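Local atomic coordinates of aminotransferase (Neisseria meningitidis Z2491, PDB entry 3JTX), a protein that probably transfers amino groups between amino acids and 2-oxo acids, using pyridoxal phosphate as cofactor. Residues M2-P13 / Q131-L139. Residues are numbered along the deposited sequence; the frame is centred on the assembly and turned at random. Where two conformers were deposited one is given.
Sequences MNTLLKQLKPYP and QIYEGATLL
The Tyr12 ring has Pro11 CB over one face, toward the rim, and Gln131 OE1 at its edge, in plane, 3.8 Å from Tyr12 CD1; the Gln131 amide is turned 63° from the ring. In this fold-type I (class I and II) aminotransferase, N-terminal helix 2-8 lies nearly antiparallel (172°) to helix 131-139, which packs on the large mixed sheet, while Met2 packs on Tyr270 and Leu9 on Tyr273 of the second subunit. A bend at chi2 carries the Gln131 amide to Pro11 O, Tyr12 and Pro13, but it lies too close to Pro11 O, so its exact placement is doubtful; OE1 is hydrogen-bonded to Arg101, and NE2 to a bound MES, probably from the crystallisation liquor. Between the helices, Leu139 CD2 is the shared apolar point: Leu5 CD2 and Leu6 CD2 each reach it at 3.7 Å, and Met2 SE, the selenium of selenomethionine, at 4.1 Å. Leu5 also crosses Leu138 at about a right angle. Just past helix 2-8, Leu9 puts CD1 over Gly135 CA (4.1 Å), where no side chain intervenes, and CD2 against the Glu134 carboxylate. That carboxylate pairs through OE2 with Arg361, while a water accepts from Lys10 N and donates to Glu134 OE1 at 2.9 Å.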
HETATM    1  N   MSE A   2      13.712  -3.083 -15.489  1.00 31.43           N
HETATM    2  CA  MSE A   2      12.436  -3.240 -14.764  1.00 31.12           C
HETATM    3  C   MSE A   2      11.532  -4.343 -15.349  1.00 28.42           C
HETATM    4  O   MSE A   2      11.258  -5.348 -14.702  1.00 28.11           O
HETATM    5  CB  MSE A   2      11.694  -1.888 -14.777  1.00 32.86           C
HETATM    6  CG  MSE A   2      10.314  -1.864 -14.100  1.00 37.98           C
HETATM    7 SE   MSE A   2      10.303  -1.817 -12.118  0.75 50.71          SE
HETATM    8  CE  MSE A   2       8.388  -1.956 -11.886  1.00 48.47           C
ATOM      9  N   ASN A   3      11.082  -4.144 -16.578  1.00 25.73           N
ATOM     10  CA  ASN A   3      10.130  -5.060 -17.201  1.00 24.46           C
ATOM     11  C   ASN A   3      10.605  -6.500 -17.393  1.00 22.45           C
ATOM     12  O   ASN A   3       9.840  -7.432 -17.135  1.00 21.95           O
ATOM     13  CB  ASN A   3       9.606  -4.459 -18.500  1.00 24.66           C
ATOM     14  CG  ASN A   3       8.666  -3.291 -18.231  1.00 26.25           C
ATOM     15  OD1 ASN A   3       8.186  -3.130 -17.101  1.00 27.40           O
ATOM     16  ND2 ASN A   3       8.403  -2.477 -19.247  1.00 27.76           N
ATOM     17  N   THR A   4      11.858  -6.693 -17.802  1.00 20.30           N
ATOM     18  CA  THR A   4      12.365  -8.061 -17.959  1.00 19.00           C
ATOM     19  C   THR A   4      12.452  -8.771 -16.594  1.00 18.43           C
ATOM     20  O   THR A   4      12.144  -9.950 -16.492  1.00 16.95           O
ATOM     21  CB  THR A   4      13.699  -8.119 -18.734  1.00 18.54           C
ATOM     22  OG1 THR A   4      14.676  -7.293 -18.089  1.00 17.07           O
ATOM     23  CG2 THR A   4      13.495  -7.638 -20.189  1.00 17.57           C
ATOM     24  N   LEU A   5      12.842  -8.039 -15.554  1.00 18.42           N
ATOM     25  CA  LEU A   5      12.878  -8.585 -14.190  1.00 19.49           C
ATOM     26  C   LEU A   5      11.475  -8.996 -13.724  1.00 19.69           C
ATOM     27  O   LEU A   5      11.271 -10.092 -13.191  1.00 19.08           O
ATOM     28  CB  LEU A   5      13.482  -7.557 -13.218  1.00 20.00           C
ATOM     29  CG  LEU A   5      13.470  -7.939 -11.728  1.00 21.41           C
ATOM     30  CD1 LEU A   5      14.222  -9.244 -11.501  1.00 23.67           C
ATOM     31  CD2 LEU A   5      14.050  -6.807 -10.866  1.00 22.96           C
ATOM     32  N   LEU A   6      10.499  -8.115 -13.949  1.00 20.06           N
ATOM     33  CA  LEU A   6       9.112  -8.399 -13.575  1.00 20.13           C
ATOM     34  C   LEU A   6       8.565  -9.629 -14.318  1.00 20.31           C
ATOM     35  O   LEU A   6       7.788 -10.394 -13.754  1.00 20.62           O
ATOM     36  CB  LEU A   6       8.227  -7.177 -13.861  1.00 20.07           C
ATOM     37  CG  LEU A   6       8.441  -6.012 -12.884  1.00 21.61           C
ATOM     38  CD1 LEU A   6       7.762  -4.722 -13.370  1.00 21.16           C
ATOM     39  CD2 LEU A   6       7.953  -6.411 -11.485  1.00 21.45           C
ATOM     40  N   LYS A   7       8.976  -9.813 -15.576  1.00 20.32           N
ATOM     41  CA  LYS A   7       8.560 -10.989 -16.352  1.00 21.16           C
ATOM     42  C   LYS A   7       9.169 -12.261 -15.760  1.00 20.97           C
ATOM     43  O   LYS A   7       8.572 -13.325 -15.816  1.00 20.31           O
ATOM     44  CB  LYS A   7       8.958 -10.855 -17.832  1.00 21.75           C
ATOM     45  CG  LYS A   7       8.109  -9.845 -18.600  1.00 24.33           C
ATOM     46  CD  LYS A   7       8.572  -9.627 -20.046  1.00 26.93           C
ATOM     47  CE  LYS A   7       7.921 -10.590 -21.044  1.00 29.25           C
ATOM     48  NZ  LYS A   7       8.036 -10.082 -22.487  1.00 29.72           N
ATOM     49  N   GLN A   8      10.365 -12.126 -15.203  1.00 20.91           N
ATOM     50  CA  GLN A   8      11.116 -13.252 -14.678  1.00 22.04           C
ATOM     51  C   GLN A   8      10.615 -13.720 -13.314  1.00 22.50           C
ATOM     52  O   GLN A   8      10.494 -14.917 -13.065  1.00 23.08           O
ATOM     53  CB  GLN A   8      12.577 -12.857 -14.595  1.00 22.17           C
ATOM     54  CG  GLN A   8      13.507 -13.975 -14.206  1.00 24.76           C
ATOM     55  CD  GLN A   8      14.129 -13.741 -12.850  1.00 28.65           C
ATOM     56  OE1 GLN A   8      14.965 -12.821 -12.659  1.00 31.44           O
ATOM     57  NE2 GLN A   8      13.740 -14.571 -11.897  1.00 31.39           N
ATOM     58  N   LEU A   9      10.322 -12.773 -12.442  1.00 22.92           N
ATOM     59  CA  LEU A   9       9.907 -13.093 -11.072  1.00 24.30           C
ATOM     60  C   LEU A   9       8.578 -13.878 -11.000  1.00 25.41           C
ATOM     61  O   LEU A   9       7.620 -13.575 -11.734  1.00 24.34           O
ATOM     62  CB  LEU A   9       9.842 -11.798 -10.248  1.00 24.13           C
ATOM     63  CG  LEU A   9      11.194 -11.118  -9.968  1.00 25.48           C
ATOM     64  CD1 LEU A   9      10.954  -9.733  -9.399  1.00 25.76           C
ATOM     65  CD2 LEU A   9      12.080 -11.947  -9.020  1.00 25.66           C
ATOM     66  N   LYS A  10       8.554 -14.901 -10.134  1.00 26.95           N
ATOM     67  CA  LYS A  10       7.372 -15.750  -9.908  1.00 28.18           C
ATOM     68  C   LYS A  10       6.910 -15.543  -8.469  1.00 28.88           C
ATOM     69  O   LYS A  10       7.458 -16.168  -7.544  1.00 28.36           O
ATOM     70  CB  LYS A  10       7.691 -17.227 -10.137  1.00 28.65           C
ATOM     71  CG  LYS A  10       8.077 -17.588 -11.572  1.00 30.96           C
ATOM     72  CD  LYS A  10       6.989 -17.196 -12.562  1.00 33.52           C
ATOM     73  CE  LYS A  10       7.278 -17.712 -13.973  1.00 34.56           C
ATOM     74  NZ  LYS A  10       7.342 -19.204 -14.030  1.00 36.40           N
ATOM     75  N   PRO A  11       5.928 -14.635  -8.262  1.00 29.60           N
ATOM     76  CA  PRO A  11       5.546 -14.282  -6.878  1.00 30.49           C
ATOM     77  C   PRO A  11       4.796 -15.375  -6.118  1.00 31.21           C
ATOM     78  O   PRO A  11       4.735 -15.309  -4.894  1.00 30.30           O
ATOM     79  CB  PRO A  11       4.639 -13.052  -7.066  1.00 30.51           C
ATOM     80  CG  PRO A  11       4.068 -13.217  -8.446  1.00 30.08           C
ATOM     81  CD  PRO A  11       5.195 -13.828  -9.256  1.00 30.12           C
ATOM     82  N   TYR A  12       4.229 -16.353  -6.836  1.00 32.37           N
ATOM     83  CA  TYR A  12       3.389 -17.389  -6.222  1.00 33.53           C
ATOM     84  C   TYR A  12       3.822 -18.808  -6.632  1.00 33.64           C
ATOM     85  O   TYR A  12       3.337 -19.356  -7.637  1.00 32.99           O
ATOM     86  CB  TYR A  12       1.913 -17.187  -6.581  1.00 33.98           C
ATOM     87  CG  TYR A  12       1.318 -15.817  -6.276  1.00 36.16           C
ATOM     88  CD1 TYR A  12       1.638 -15.103  -5.109  1.00 39.36           C
ATOM     89  CD2 TYR A  12       0.408 -15.252  -7.157  1.00 38.57           C
ATOM     90  CE1 TYR A  12       1.068 -13.847  -4.856  1.00 40.11           C
ATOM     91  CE2 TYR A  12      -0.171 -14.026  -6.917  1.00 39.78           C
ATOM     92  CZ  TYR A  12       0.144 -13.327  -5.779  1.00 41.06           C
ATOM     93  OH  TYR A  12      -0.473 -12.106  -5.608  1.00 41.13           O
ATOM     94  N   PRO A  13       4.729 -19.415  -5.841  1.00 34.25           N
ATOM     95  CA  PRO A  13       5.199 -20.772  -6.130  1.00 34.74           C
ATOM     96  C   PRO A  13       4.053 -21.769  -6.357  1.00 35.48           C
ATOM     97  O   PRO A  13       4.143 -22.572  -7.290  1.00 35.14           O
ATOM     98  CB  PRO A  13       5.989 -21.151  -4.875  1.00 34.85           C
ATOM     99  CG  PRO A  13       6.433 -19.841  -4.282  1.00 34.99           C
ATOM    100  CD  PRO A  13       5.349 -18.852  -4.623  1.00 34.23           C
ATOM    101  N   GLN A 131       9.028 -15.578  -1.171  1.00 21.89           N
ATOM    102  CA  GLN A 131       8.999 -14.806  -2.432  1.00 22.54           C
ATOM    103  C   GLN A 131       9.344 -13.319  -2.321  1.00 21.72           C
ATOM    104  O   GLN A 131      10.192 -12.813  -3.077  1.00 21.42           O
ATOM    105  CB  GLN A 131       7.586 -14.961  -3.076  1.00 23.74           C
ATOM    106  CG  GLN A 131       6.366 -14.479  -2.130  1.00 25.79           C
ATOM    107  CD  GLN A 131       5.148 -15.448  -2.077  1.00 28.58           C
ATOM    108  OE1 GLN A 131       3.976 -15.021  -2.075  1.00 29.12           O
ATOM    109  NE2 GLN A 131       5.426 -16.735  -2.033  1.00 28.29           N
ATOM    110  N   ILE A 132       8.709 -12.619  -1.374  1.00 20.85           N
ATOM    111  CA  ILE A 132       8.860 -11.167  -1.225  0.50 20.46           C
ATOM    112  C   ILE A 132      10.316 -10.781  -0.961  1.00 20.22           C
ATOM    113  O   ILE A 132      10.779  -9.767  -1.442  1.00 19.83           O
ATOM    114  CB  ILE A 132       7.956 -10.600  -0.081  0.50 20.39           C
ATOM    115  CG1 ILE A 132       6.482 -10.635  -0.486  0.50 20.08           C
ATOM    116  CG2 ILE A 132       8.357  -9.172   0.276  0.50 20.66           C
ATOM    117  CD1 ILE A 132       6.176  -9.873  -1.748  0.50 18.17           C
ATOM    118  N   TYR A 133      11.053 -11.618  -0.212  1.00 19.34           N
ATOM    119  CA  TYR A 133      12.454 -11.284   0.104  1.00 18.48           C
ATOM    120  C   TYR A 133      13.266 -11.101  -1.187  1.00 18.64           C
ATOM    121  O   TYR A 133      14.051 -10.155  -1.317  1.00 18.38           O
ATOM    122  CB  TYR A 133      13.143 -12.325   1.010  1.00 18.65           C
ATOM    123  CG  TYR A 133      12.383 -12.734   2.252  1.00 17.81           C
ATOM    124  CD1 TYR A 133      11.376 -11.928   2.805  1.00 17.70           C
ATOM    125  CD2 TYR A 133      12.666 -13.944   2.885  1.00 18.14           C
ATOM    126  CE1 TYR A 133      10.664 -12.341   3.930  1.00 16.31           C
ATOM    127  CE2 TYR A 133      11.972 -14.337   4.025  1.00 16.17           C
ATOM    128  CZ  TYR A 133      10.976 -13.542   4.529  1.00 16.22           C
ATOM    129  OH  TYR A 133      10.270 -13.981   5.612  1.00 17.61           O
ATOM    130  N   GLU A 134      13.064 -12.007  -2.134  1.00 18.69           N
ATOM    131  CA  GLU A 134      13.769 -11.957  -3.410  1.00 18.77           C
ATOM    132  C   GLU A 134      13.283 -10.794  -4.273  1.00 18.55           C
ATOM    133  O   GLU A 134      14.076 -10.009  -4.779  1.00 18.37           O
ATOM    134  CB  GLU A 134      13.565 -13.264  -4.165  1.00 19.51           C
ATOM    135  CG  GLU A 134      14.223 -13.260  -5.535  1.00 20.13           C
ATOM    136  CD  GLU A 134      13.795 -14.438  -6.403  1.00 22.26           C
ATOM    137  OE1 GLU A 134      12.588 -14.794  -6.446  1.00 24.02           O
ATOM    138  OE2 GLU A 134      14.687 -14.981  -7.066  1.00 21.62           O
ATOM    139  N   GLY A 135      11.969 -10.686  -4.449  1.00 18.29           N
ATOM    140  CA  GLY A 135      11.415  -9.626  -5.283  1.00 17.92           C
ATOM    141  C   GLY A 135      11.766  -8.233  -4.798  1.00 17.55           C
ATOM    142  O   GLY A 135      12.129  -7.365  -5.591  1.00 17.06           O
ATOM    143  N   ALA A 136      11.643  -8.014  -3.494  1.00 17.31           N
ATOM    144  CA  ALA A 136      11.876  -6.695  -2.904  1.00 17.02           C
ATOM    145  C   ALA A 136      13.320  -6.268  -3.124  1.00 17.34           C
ATOM    146  O   ALA A 136      13.597  -5.128  -3.505  1.00 17.45           O
ATOM    147  CB  ALA A 136      11.532  -6.718  -1.390  1.00 17.28           C
ATOM    148  N   THR A 137      14.241  -7.205  -2.894  1.00 16.85           N
ATOM    149  CA  THR A 137      15.658  -6.959  -3.067  1.00 16.65           C
ATOM    150  C   THR A 137      15.988  -6.618  -4.514  1.00 16.88           C
ATOM    151  O   THR A 137      16.594  -5.580  -4.774  1.00 16.47           O
ATOM    152  CB  THR A 137      16.482  -8.171  -2.584  1.00 16.31           C
ATOM    153  OG1 THR A 137      16.208  -8.389  -1.185  1.00 16.62           O
ATOM    154  CG2 THR A 137      17.996  -7.940  -2.825  1.00 16.16           C
ATOM    155  N   LEU A 138      15.550  -7.463  -5.450  1.00 17.03           N
ATOM    156  CA  LEU A 138      15.889  -7.282  -6.873  1.00 17.64           C
ATOM    157  C   LEU A 138      15.231  -6.024  -7.448  1.00 18.00           C
ATOM    158  O   LEU A 138      15.889  -5.231  -8.128  1.00 17.69           O
ATOM    159  CB  LEU A 138      15.542  -8.541  -7.686  1.00 17.19           C
ATOM    160  CG  LEU A 138      16.400  -9.782  -7.360  1.00 18.43           C
ATOM    161  CD1 LEU A 138      16.004 -11.004  -8.193  1.00 17.62           C
ATOM    162  CD2 LEU A 138      17.908  -9.504  -7.511  1.00 18.91           C
ATOM    163  N   LEU A 139      13.955  -5.809  -7.148  1.00 18.61           N
ATOM    164  CA  LEU A 139      13.292  -4.588  -7.606  1.00 19.72           C
ATOM    165  C   LEU A 139      13.896  -3.332  -6.975  1.00 20.43           C
ATOM    166  O   LEU A 139      13.863  -2.280  -7.593  1.00 21.50           O
ATOM    167  CB  LEU A 139      11.778  -4.635  -7.394  1.00 18.89           C
ATOM    168  CG  LEU A 139      11.065  -5.631  -8.310  1.00 18.67           C
ATOM    169  CD1 LEU A 139       9.684  -5.972  -7.751  1.00 17.50           C
ATOM    170  CD2 LEU A 139      10.986  -5.088  -9.754  1.00 18.11           C
TER
HETATM  171  O   HOH W   1      11.104 -15.776  -8.796  1.00 30.27           O